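Local coordinates for G protein alpha subunit (Entamoeba histolytica, PDB 4FID), which binds guanine nucleotides as the alpha subunit of a heterotrimeric G protein and probably relays transmembrane signals, at residues L194-M199 against T211-V216; M199-Y202 against S208-T211. All blocks are in the same frame, centred on the assembly; numbering follows the deposited sequence.

In the fold
Both contacts tie the loop that follows strand 187-193 to helix 209-222, the loop known in G-alpha subunits as switch III. Interaction 1 reaches from the start of that loop to the second turn of the helix and is buried: one carboxylate meets one hydroxyl, with the backbones far apart. Interaction 2 lies farther out, at the surface, where the loop comes back to the helix start. There the backbones meet directly, in a bridge and a hydrogen bond, and aliphatic groups pack along an arginine. The two centres are 6 Å apart, and Met-199 and Thr-211 belong to both.

Interaction 1. Residues L194-M199 against T211-V216; sequences LAEYDM and TESIAV
Glu-196 reaches across from the loop to Ser-213 on the helix, and this one polar pair makes up the whole contact. The hydroxyl OG of Ser-213 donates to OE2 of Glu-196 at 2.5 Å, meeting the syn lone pair, on the side of the other carboxylate oxygen. OE1 of Glu-196 stands back at 3.8 Å from Ser-213 OG, so the grip is one-pronged. The CA atoms of Glu-196 and Ser-213 are 9.6 Å apart, a gap of which the glutamate chain spans about half, the serine side chain and the bond between them the rest: CG sits between the backbone N and the carbonyl carbon (chi1 74°), and the chain then runs out extended to its carboxylate. At the far end, OG of Ser-213 lies beside its own backbone N, near the preceding helical turn, with Arg-209 O and Ser-13 OG also in hydrogen-bonding reach; its single proton must be shared or alternate between Glu-196 OE2 and Arg-209 O. Glu-196 itself opens a type I turn, closed by Met-199 N to Glu-196 O at 3.1 Å.

Away from this buried pair the two segments separate. Glu-212, partly exposed, keeps its OE2 6.4 Å from Glu-196 OE1, a like-charge neighbour whose effect the nearer guanidinium of Arg-209 probably offsets.

The loop side is anchored independently: Asp-198 forms a salt bridge with Lys-244, and the ring of Tyr-197 meets that of Phe-241 at about 90°, both partners on helix 238-247. In the Ras-like domain the pair lies beside the P-loop, Ser-213 bonded to Ser-13 and Glu-196 near Glu-15 and Ser-16, its side chain about 9 Å from the bound GDP, while Ser-213 rests against Thr-192 of the central strand 187-193 and Phe-274 of helix 263-275.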
ATOM      1  N   LEU A 194      -4.292   6.081  -4.106  1.00 35.59           N
ATOM      2  CA  LEU A 194      -5.125   7.253  -4.319  1.00 33.69           C
ATOM      3  C   LEU A 194      -4.628   8.403  -3.463  1.00 32.28           C
ATOM      4  O   LEU A 194      -4.784   9.569  -3.823  1.00 33.78           O
ATOM      5  CB  LEU A 194      -6.588   6.951  -4.000  1.00 32.56           C
ATOM      6  CG  LEU A 194      -7.379   6.246  -5.106  1.00 30.97           C
ATOM      7  CD1 LEU A 194      -8.718   5.765  -4.580  1.00 27.79           C
ATOM      8  CD2 LEU A 194      -7.562   7.209  -6.259  1.00 33.27           C
ATOM      9  N   ALA A 195      -4.021   8.084  -2.326  1.00 28.69           N
ATOM     10  CA  ALA A 195      -3.688   9.144  -1.384  1.00 36.80           C
ATOM     11  C   ALA A 195      -2.437   9.951  -1.773  1.00 39.49           C
ATOM     12  O   ALA A 195      -2.040  10.861  -1.051  1.00 42.63           O
ATOM     13  CB  ALA A 195      -3.581   8.596   0.033  1.00 35.94           C
ATOM     14  N   GLU A 196      -1.839   9.631  -2.920  1.00 36.57           N
ATOM     15  CA  GLU A 196      -0.623  10.299  -3.366  1.00 34.81           C
ATOM     16  C   GLU A 196      -0.905  11.468  -4.304  1.00 38.19           C
ATOM     17  O   GLU A 196       0.030  12.051  -4.855  1.00 47.94           O
ATOM     18  CB  GLU A 196       0.330   9.306  -4.055  1.00 45.14           C
ATOM     19  CG  GLU A 196      -0.131   8.889  -5.464  1.00 61.69           C
ATOM     20  CD  GLU A 196       0.839   7.942  -6.208  1.00 71.98           C
ATOM     21  OE1 GLU A 196       1.728   7.316  -5.574  1.00 76.22           O
ATOM     22  OE2 GLU A 196       0.688   7.818  -7.443  1.00 70.24           O
ATOM     23  N   TYR A 197      -2.176  11.816  -4.493  1.00 34.32           N
ATOM     24  CA  TYR A 197      -2.526  12.892  -5.431  1.00 38.76           C
ATOM     25  C   TYR A 197      -1.845  14.240  -5.139  1.00 41.23           C
ATOM     26  O   TYR A 197      -1.725  15.069  -6.025  1.00 44.79           O
ATOM     27  CB  TYR A 197      -4.043  13.091  -5.517  1.00 36.44           C
ATOM     28  CG  TYR A 197      -4.654  13.574  -4.231  1.00 37.07           C
ATOM     29  CD1 TYR A 197      -4.734  14.931  -3.942  1.00 36.28           C
ATOM     30  CD2 TYR A 197      -5.140  12.669  -3.292  1.00 37.61           C
ATOM     31  CE1 TYR A 197      -5.287  15.377  -2.754  1.00 33.97           C
ATOM     32  CE2 TYR A 197      -5.698  13.103  -2.106  1.00 36.72           C
ATOM     33  CZ  TYR A 197      -5.770  14.456  -1.850  1.00 37.35           C
ATOM     34  OH  TYR A 197      -6.328  14.873  -0.677  1.00 37.92           O
ATOM     35  N   ASP A 198      -1.385  14.459  -3.912  1.00 41.55           N
ATOM     36  CA  ASP A 198      -0.784  15.745  -3.560  1.00 40.94           C
ATOM     37  C   ASP A 198       0.715  15.700  -3.297  1.00 38.41           C
ATOM     38  O   ASP A 198       1.255  16.655  -2.757  1.00 38.70           O
ATOM     39  CB  ASP A 198      -1.444  16.312  -2.306  1.00 46.56           C
ATOM     40  CG  ASP A 198      -1.060  15.547  -1.062  1.00 50.72           C
ATOM     41  OD1 ASP A 198      -0.997  16.161   0.023  1.00 53.40           O
ATOM     42  OD2 ASP A 198      -0.809  14.327  -1.179  1.00 50.38           O
HETATM   43  N   MSE A 199       1.389  14.615  -3.665  1.00 35.59           N
HETATM   44  CA  MSE A 199       2.799  14.478  -3.329  1.00 42.05           C
HETATM   45  C   MSE A 199       3.767  14.765  -4.481  1.00 55.90           C
HETATM   46  O   MSE A 199       3.595  14.262  -5.588  1.00 59.97           O
HETATM   47  CB  MSE A 199       3.048  13.096  -2.745  1.00 47.05           C
HETATM   48  CG  MSE A 199       2.151  12.797  -1.551  1.00 50.73           C
HETATM   49 SE   MSE A 199       2.442  11.049  -0.724  1.00 93.67          SE
HETATM   50  CE  MSE A 199       4.358  11.194  -0.385  1.00391.59           C
ATOM     51  N   THR A 211       1.811  11.897 -11.684  1.00 26.31           N
ATOM     52  CA  THR A 211       2.263  11.830 -13.070  1.00 31.59           C
ATOM     53  C   THR A 211       3.279  10.705 -13.316  1.00 33.73           C
ATOM     54  O   THR A 211       3.309  10.092 -14.389  1.00 36.01           O
ATOM     55  CB  THR A 211       2.849  13.193 -13.545  1.00 28.41           C
ATOM     56  OG1 THR A 211       3.925  13.595 -12.683  1.00 30.43           O
ATOM     57  CG2 THR A 211       1.772  14.259 -13.545  1.00 24.67           C
ATOM     58  N   GLU A 212       4.118  10.436 -12.329  1.00 33.52           N
ATOM     59  CA  GLU A 212       4.978   9.268 -12.406  1.00 37.74           C
ATOM     60  C   GLU A 212       4.170   7.941 -12.454  1.00 27.19           C
ATOM     61  O   GLU A 212       4.484   7.072 -13.257  1.00 24.85           O
ATOM     62  CB  GLU A 212       5.985   9.262 -11.264  1.00 47.07           C
ATOM     63  CG  GLU A 212       7.031   8.175 -11.397  1.00 66.48           C
ATOM     64  CD  GLU A 212       7.581   7.724 -10.056  1.00 84.61           C
ATOM     65  OE1 GLU A 212       8.496   6.869 -10.053  1.00 92.80           O
ATOM     66  OE2 GLU A 212       7.099   8.218  -9.007  1.00 89.06           O
ATOM     67  N   SER A 213       3.134   7.778 -11.623  1.00 19.15           N
ATOM     68  CA  SER A 213       2.323   6.561 -11.712  1.00 26.31           C
ATOM     69  C   SER A 213       1.631   6.448 -13.051  1.00 28.44           C
ATOM     70  O   SER A 213       1.567   5.362 -13.631  1.00 30.94           O
ATOM     71  CB  SER A 213       1.250   6.490 -10.632  1.00 27.61           C
ATOM     72  OG  SER A 213       1.820   6.693  -9.372  1.00 38.82           O
ATOM     73  N   ILE A 214       1.086   7.567 -13.519  1.00 25.43           N
ATOM     74  CA  ILE A 214       0.270   7.562 -14.721  1.00 29.13           C
ATOM     75  C   ILE A 214       1.108   7.086 -15.901  1.00 34.94           C
ATOM     76  O   ILE A 214       0.662   6.267 -16.703  1.00 41.26           O
ATOM     77  CB  ILE A 214      -0.350   8.959 -15.003  1.00 24.92           C
ATOM     78  CG1 ILE A 214      -1.516   9.237 -14.042  1.00 26.98           C
ATOM     79  CG2 ILE A 214      -0.813   9.081 -16.460  1.00 18.46           C
ATOM     80  CD1 ILE A 214      -2.073  10.652 -14.169  1.00 19.77           C
ATOM     81  N   ALA A 215       2.336   7.580 -15.987  1.00 27.07           N
ATOM     82  CA  ALA A 215       3.195   7.227 -17.093  1.00 27.98           C
ATOM     83  C   ALA A 215       3.599   5.740 -17.002  1.00 34.70           C
ATOM     84  O   ALA A 215       3.726   5.059 -18.026  1.00 33.60           O
ATOM     85  CB  ALA A 215       4.410   8.146 -17.117  1.00 22.01           C
ATOM     86  N   VAL A 216       3.779   5.228 -15.785  1.00 28.05           N
ATOM     87  CA  VAL A 216       4.007   3.801 -15.630  1.00 28.70           C
ATOM     88  C   VAL A 216       2.845   3.026 -16.232  1.00 33.38           C
ATOM     89  O   VAL A 216       3.027   2.148 -17.062  1.00 36.41           O
ATOM     90  CB  VAL A 216       4.147   3.388 -14.163  1.00 30.84           C
ATOM     91  CG1 VAL A 216       3.934   1.859 -14.013  1.00 21.51           C
ATOM     92  CG2 VAL A 216       5.504   3.854 -13.577  1.00 23.50           C
TER

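Interaction 2. Residues M199-Y202 against S208-T211; sequences MKLY and SRLT
Arg-209 gives its backbone N-H to the carbonyl O of Met-199 in a nearly straight bond, 2.9 Å long with an angle of 172° at the hydrogen. One residue on, the backbones of Lys-200 and Ser-208 form a single beta bridge, their CA atoms 4.0 Å apart. The arginine side chain, extended from CG to NE, runs from the helix start between Met-199 and Leu-201, toward the GDP site. Met-199, a selenomethionine whose side chain is poorly ordered, crosses it at a slant: its CB lies 3.7 Å from Arg-209 CD, and the bend at its last torsion brings CE to 3.4 Å from Arg-209 NE. Leu-201 crosses it at about a right angle, with CD2 over one face of the guanidinium and CD1 3.9 Å from Ser-208 O. On the solvent side, Lys-200 lays CD against Ser-208 CB.

This is the end of the switch III loop turning into a helix, and Ser-208 is the N-cap. Its OG, placed between the backbone N and the carbonyl carbon (chi1 84°), accepts from Thr-211 N at 3.2 Å, almost in line with the N-H; Thr-211 OG1 adds a weak bond to Ser-208 O. Farther out, Leu-210 seats the first turn on Ile-270 and Phe-274 of helix 263-275, and Arg-209 NH2 has a long, weak ion pair with Glu-15 of the GDP site.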
HETATM    1  N   MSE A 199       1.389  14.615  -3.665  1.00 35.59           N
HETATM    2  CA  MSE A 199       2.799  14.478  -3.329  1.00 42.05           C
HETATM    3  C   MSE A 199       3.767  14.765  -4.481  1.00 55.90           C
HETATM    4  O   MSE A 199       3.595  14.262  -5.588  1.00 59.97           O
HETATM    5  CB  MSE A 199       3.048  13.096  -2.745  1.00 47.05           C
HETATM    6  CG  MSE A 199       2.151  12.797  -1.551  1.00 50.73           C
HETATM    7 SE   MSE A 199       2.442  11.049  -0.724  1.00 93.67          SE
HETATM    8  CE  MSE A 199       4.358  11.194  -0.385  1.00391.59           C
ATOM      9  N   LYS A 200       4.789  15.576  -4.205  1.00 65.07           N
ATOM     10  CA  LYS A 200       5.752  15.994  -5.228  1.00 67.00           C
ATOM     11  C   LYS A 200       6.967  15.077  -5.265  1.00 70.65           C
ATOM     12  O   LYS A 200       6.999  14.063  -4.568  1.00 73.71           O
ATOM     13  CB  LYS A 200       6.164  17.455  -5.039  1.00 64.61           C
ATOM     14  CG  LYS A 200       5.006  18.442  -5.208  1.00 69.31           C
ATOM     15  CD  LYS A 200       4.377  18.396  -6.617  1.00 76.78           C
ATOM     16  CE  LYS A 200       2.964  19.025  -6.622  1.00 82.25           C
ATOM     17  NZ  LYS A 200       2.399  19.386  -7.970  1.00 79.18           N
ATOM     18  N   LEU A 201       7.956  15.423  -6.085  1.00 73.63           N
ATOM     19  CA  LEU A 201       9.071  14.512  -6.341  1.00 80.33           C
ATOM     20  C   LEU A 201      10.389  15.186  -6.708  1.00 90.82           C
ATOM     21  O   LEU A 201      11.200  15.492  -5.833  1.00 94.30           O
ATOM     22  CB  LEU A 201       8.700  13.513  -7.441  1.00 74.34           C
ATOM     23  CG  LEU A 201       8.276  12.112  -7.007  1.00 65.37           C
ATOM     24  CD1 LEU A 201       8.286  11.182  -8.211  1.00 60.82           C
ATOM     25  CD2 LEU A 201       9.201  11.601  -5.913  1.00 59.26           C
ATOM     26  N   TYR A 202      10.596  15.397  -8.009  1.00 96.92           N
ATOM     27  CA  TYR A 202      11.879  15.877  -8.548  1.00103.04           C
ATOM     28  C   TYR A 202      13.076  15.280  -7.812  1.00100.77           C
ATOM     29  O   TYR A 202      13.180  14.061  -7.675  1.00 98.11           O
ATOM     30  CB  TYR A 202      11.951  17.410  -8.551  1.00107.66           C
ATOM     31  CG  TYR A 202      11.122  18.053  -7.464  1.00110.04           C
ATOM     32  CD1 TYR A 202      11.582  18.110  -6.154  1.00110.65           C
ATOM     33  CD2 TYR A 202       9.873  18.596  -7.747  1.00108.03           C
ATOM     34  CE1 TYR A 202      10.822  18.686  -5.154  1.00108.77           C
ATOM     35  CE2 TYR A 202       9.109  19.180  -6.756  1.00106.96           C
ATOM     36  CZ  TYR A 202       9.588  19.221  -5.461  1.00106.90           C
ATOM     37  OH  TYR A 202       8.829  19.797  -4.471  1.00105.24           O
ATOM     38  N   SER A 208       5.604  15.052  -9.942  1.00 44.99           N
ATOM     39  CA  SER A 208       4.750  14.560  -8.878  1.00 39.87           C
ATOM     40  C   SER A 208       4.664  13.040  -8.905  1.00 36.88           C
ATOM     41  O   SER A 208       5.018  12.416  -9.907  1.00 41.92           O
ATOM     42  CB  SER A 208       3.352  15.180  -8.986  1.00 40.89           C
ATOM     43  OG  SER A 208       2.539  14.473  -9.897  1.00 37.60           O
ATOM     44  N   ARG A 209       4.222  12.456  -7.792  1.00 30.02           N
ATOM     45  CA  ARG A 209       3.976  11.026  -7.715  1.00 32.70           C
ATOM     46  C   ARG A 209       2.890  10.591  -8.689  1.00 28.22           C
ATOM     47  O   ARG A 209       2.962   9.515  -9.283  1.00 32.31           O
ATOM     48  CB  ARG A 209       3.594  10.620  -6.285  1.00 41.35           C
ATOM     49  CG  ARG A 209       4.733  10.725  -5.310  1.00 47.37           C
ATOM     50  CD  ARG A 209       4.472   9.956  -4.038  1.00 58.23           C
ATOM     51  NE  ARG A 209       5.704   9.838  -3.254  1.00 72.61           N
ATOM     52  CZ  ARG A 209       6.609   8.881  -3.445  1.00 87.03           C
ATOM     53  NH1 ARG A 209       6.409   7.955  -4.380  1.00 93.41           N
ATOM     54  NH2 ARG A 209       7.711   8.843  -2.706  1.00 88.54           N
ATOM     55  N   LEU A 210       1.892  11.446  -8.861  1.00 32.07           N
ATOM     56  CA  LEU A 210       0.718  11.116  -9.659  1.00 32.11           C
ATOM     57  C   LEU A 210       1.082  10.934 -11.135  1.00 35.32           C
ATOM     58  O   LEU A 210       0.722   9.927 -11.753  1.00 39.83           O
ATOM     59  CB  LEU A 210      -0.362  12.181  -9.462  1.00 23.51           C
ATOM     60  CG  LEU A 210      -1.678  12.044 -10.224  1.00 27.52           C
ATOM     61  CD1 LEU A 210      -2.399  10.726  -9.923  1.00 24.40           C
ATOM     62  CD2 LEU A 210      -2.571  13.231  -9.943  1.00 29.62           C
ATOM     63  N   THR A 211       1.811  11.897 -11.684  1.00 26.31           N
ATOM     64  CA  THR A 211       2.263  11.830 -13.070  1.00 31.59           C
ATOM     65  C   THR A 211       3.279  10.705 -13.316  1.00 33.73           C
ATOM     66  O   THR A 211       3.309  10.092 -14.389  1.00 36.01           O
ATOM     67  CB  THR A 211       2.849  13.193 -13.545  1.00 28.41           C
ATOM     68  OG1 THR A 211       3.925  13.595 -12.683  1.00 30.43           O
ATOM     69  CG2 THR A 211       1.772  14.259 -13.545  1.00 24.67           C
TER